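Local coordinates for protein MIX1 (PDB 3HA4) that probably acts as a helical scaffold that mediates protein-protein interactions, and forms homodimers, at residues L70-L75 / L102-N107. Sequence-based numbering, arbitrary orientation.
Sequences LIPLEL and LMQLLN
Pro72 sits between Leu105 and Gln104 of the facing helix and makes every close contact between 70-75 and 102-107. The tight part is its ring, with the apolar Leu105 on one carbon and the amide of Gln104 on the next, in van der Waals contact throughout. Pro72 CB lies 3.7 Å from Leu105 CG, and the CD2 methyl of Leu105 is scarcely farther, so the fork of the leucine closes on one ring carbon. Leu105 CG lies beside the backbone N (chi1 -79°) and anti to the carbonyl carbon, which brings the branch across to the proline. Pro72 CG touches Gln104 NE2 at 3.6 Å, a packing contact and not a hydrogen bond. The glutamine chain is extended, with CG anti to the backbone N (chi1 165°), and passes the ring at a slant. NE2 spends its hydrogens on the backbone oxygens of Asp68 and Tyr65. These bonds satisfy the buried amide nitrogen and tie helix 94-109 to the chain just before helix 70-81. The fold is an all-helical, TPR-like array of helix-turn-helix units. Here two of its helices meet near the centre of the chain, with a CA-CA distance of 6.8 Å between Pro72 and Leu105. No hydrogen bond joins the two segments directly, and only 165 Å² is buried between them. Between these segments the contact ends beyond Pro72, and other helices cover the neighbouring side chains. Leu73 rests on Ala132 of helix 123-137 and on His38 of the second subunit, while Leu105 also touches Leu136. On the looser flank, Glu74 is partly exposed and forms a salt bridge with Arg45.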
loop_
_atom_site.group_PDB
_atom_site.type_symbol
_atom_site.label_atom_id
_atom_site.label_comp_id
_atom_site.label_asym_id
_atom_site.label_seq_id
_atom_site.Cartn_x
_atom_site.Cartn_y
_atom_site.Cartn_z
ATOM N N LEU A 70 -0.031 -2.319 6.294
ATOM C CA LEU A 70 0.009 -2.145 4.845
ATOM C C LEU A 70 -1.373 -2.267 4.214
ATOM O O LEU A 70 -1.807 -1.408 3.444
ATOM C CB LEU A 70 0.972 -3.148 4.207
ATOM C CG LEU A 70 1.331 -2.903 2.740
ATOM C CD1 LEU A 70 1.511 -1.412 2.454
ATOM C CD2 LEU A 70 2.585 -3.671 2.358
ATOM N N ILE A 71 -2.076 -3.338 4.549
ATOM C CA ILE A 71 -3.400 -3.533 4.000
ATOM C C ILE A 71 -4.366 -2.439 4.468
ATOM O O ILE A 71 -5.100 -1.878 3.655
ATOM C CB ILE A 71 -3.910 -4.965 4.262
ATOM C CG1 ILE A 71 -3.126 -5.937 3.372
ATOM C CG2 ILE A 71 -5.422 -5.060 4.011
ATOM C CD1 ILE A 71 -3.534 -7.392 3.488
ATOM N N PRO A 72 -4.353 -2.111 5.775
ATOM C CA PRO A 72 -5.180 -0.985 6.248
ATOM C C PRO A 72 -4.859 0.338 5.555
ATOM O O PRO A 72 -5.766 1.130 5.293
ATOM C CB PRO A 72 -4.850 -0.916 7.737
ATOM C CG PRO A 72 -4.537 -2.342 8.087
ATOM C CD PRO A 72 -3.788 -2.880 6.896
ATOM N N LEU A 73 -3.586 0.569 5.259
ATOM C CA LEU A 73 -3.189 1.733 4.485
ATOM C C LEU A 73 -3.869 1.712 3.105
ATOM O O LEU A 73 -4.449 2.704 2.662
ATOM C CB LEU A 73 -1.666 1.761 4.336
ATOM C CG LEU A 73 -1.029 2.935 3.594
ATOM C CD1 LEU A 73 -1.174 4.191 4.417
ATOM C CD2 LEU A 73 0.429 2.641 3.302
ATOM N N GLU A 74 -3.811 0.565 2.437
ATOM C CA GLU A 74 -4.421 0.408 1.117
ATOM C C GLU A 74 -5.949 0.574 1.169
ATOM O O GLU A 74 -6.539 1.281 0.344
ATOM C CB GLU A 74 -4.034 -0.940 0.527
ATOM C CG GLU A 74 -3.950 -0.944 -0.974
ATOM C CD GLU A 74 -2.933 0.054 -1.485
ATOM O OE1 GLU A 74 -1.713 -0.258 -1.517
ATOM O OE2 GLU A 74 -3.369 1.160 -1.856
ATOM N N LEU A 75 -6.584 -0.066 2.146
ATOM C CA LEU A 75 -8.007 0.129 2.386
ATOM C C LEU A 75 -8.373 1.596 2.649
ATOM O O LEU A 75 -9.430 2.067 2.212
ATOM C CB LEU A 75 -8.466 -0.746 3.552
ATOM C CG LEU A 75 -9.116 -2.098 3.259
ATOM C CD1 LEU A 75 -9.075 -2.444 1.786
ATOM C CD2 LEU A 75 -8.459 -3.165 4.088
ATOM N N LEU A 102 -9.201 2.344 11.162
ATOM C CA LEU A 102 -8.595 3.332 12.043
ATOM C C LEU A 102 -8.068 2.641 13.314
ATOM O O LEU A 102 -6.883 2.731 13.637
ATOM C CB LEU A 102 -9.590 4.451 12.373
ATOM C CG LEU A 102 -9.179 5.409 13.501
ATOM C CD1 LEU A 102 -7.835 6.061 13.202
ATOM C CD2 LEU A 102 -10.253 6.470 13.775
ATOM N N MET A 103 -8.943 1.914 14.002
ATOM C CA MET A 103 -8.546 1.159 15.186
ATOM C C MET A 103 -7.317 0.251 14.983
ATOM O O MET A 103 -6.407 0.229 15.824
ATOM C CB MET A 103 -9.717 0.341 15.711
ATOM C CG MET A 103 -9.517 -0.210 17.112
ATOM S SD MET A 103 -10.924 -1.185 17.705
ATOM C CE MET A 103 -12.294 -0.164 17.162
ATOM N N GLN A 104 -7.277 -0.501 13.884
ATOM C CA GLN A 104 -6.121 -1.375 13.672
ATOM C C GLN A 104 -4.817 -0.599 13.439
ATOM O O GLN A 104 -3.764 -0.988 13.945
ATOM C CB GLN A 104 -6.360 -2.387 12.555
ATOM C CG GLN A 104 -5.081 -3.053 12.079
ATOM C CD GLN A 104 -5.317 -4.422 11.482
ATOM O OE1 GLN A 104 -6.317 -5.066 11.771
ATOM N NE2 GLN A 104 -4.388 -4.877 10.662
ATOM N N LEU A 105 -4.896 0.486 12.668
ATOM C CA LEU A 105 -3.731 1.335 12.424
ATOM C C LEU A 105 -3.251 1.930 13.739
ATOM O O LEU A 105 -2.054 1.994 13.991
ATOM C CB LEU A 105 -4.035 2.436 11.401
ATOM C CG LEU A 105 -4.027 1.970 9.938
ATOM C CD1 LEU A 105 -4.591 3.032 9.014
ATOM C CD2 LEU A 105 -2.633 1.607 9.539
ATOM N N LEU A 106 -4.195 2.332 14.586
ATOM C CA LEU A 106 -3.853 2.895 15.886
ATOM C C LEU A 106 -3.177 1.860 16.783
ATOM O O LEU A 106 -2.232 2.201 17.510
ATOM C CB LEU A 106 -5.077 3.524 16.575
ATOM C CG LEU A 106 -5.564 4.859 15.998
ATOM C CD1 LEU A 106 -6.816 5.340 16.706
ATOM C CD2 LEU A 106 -4.467 5.923 16.060
ATOM N N ASN A 107 -3.647 0.608 16.731
ATOM C CA ASN A 107 -3.019 -0.480 17.491
ATOM C C ASN A 107 -1.579 -0.673 17.050
ATOM O O ASN A 107 -0.705 -0.901 17.875
ATOM C CB ASN A 107 -3.773 -1.824 17.348
ATOM C CG ASN A 107 -5.094 -1.864 18.125
ATOM O OD1 ASN A 107 -5.291 -1.129 19.091
ATOM N ND2 ASN A 107 -6.010 -2.728 17.684
#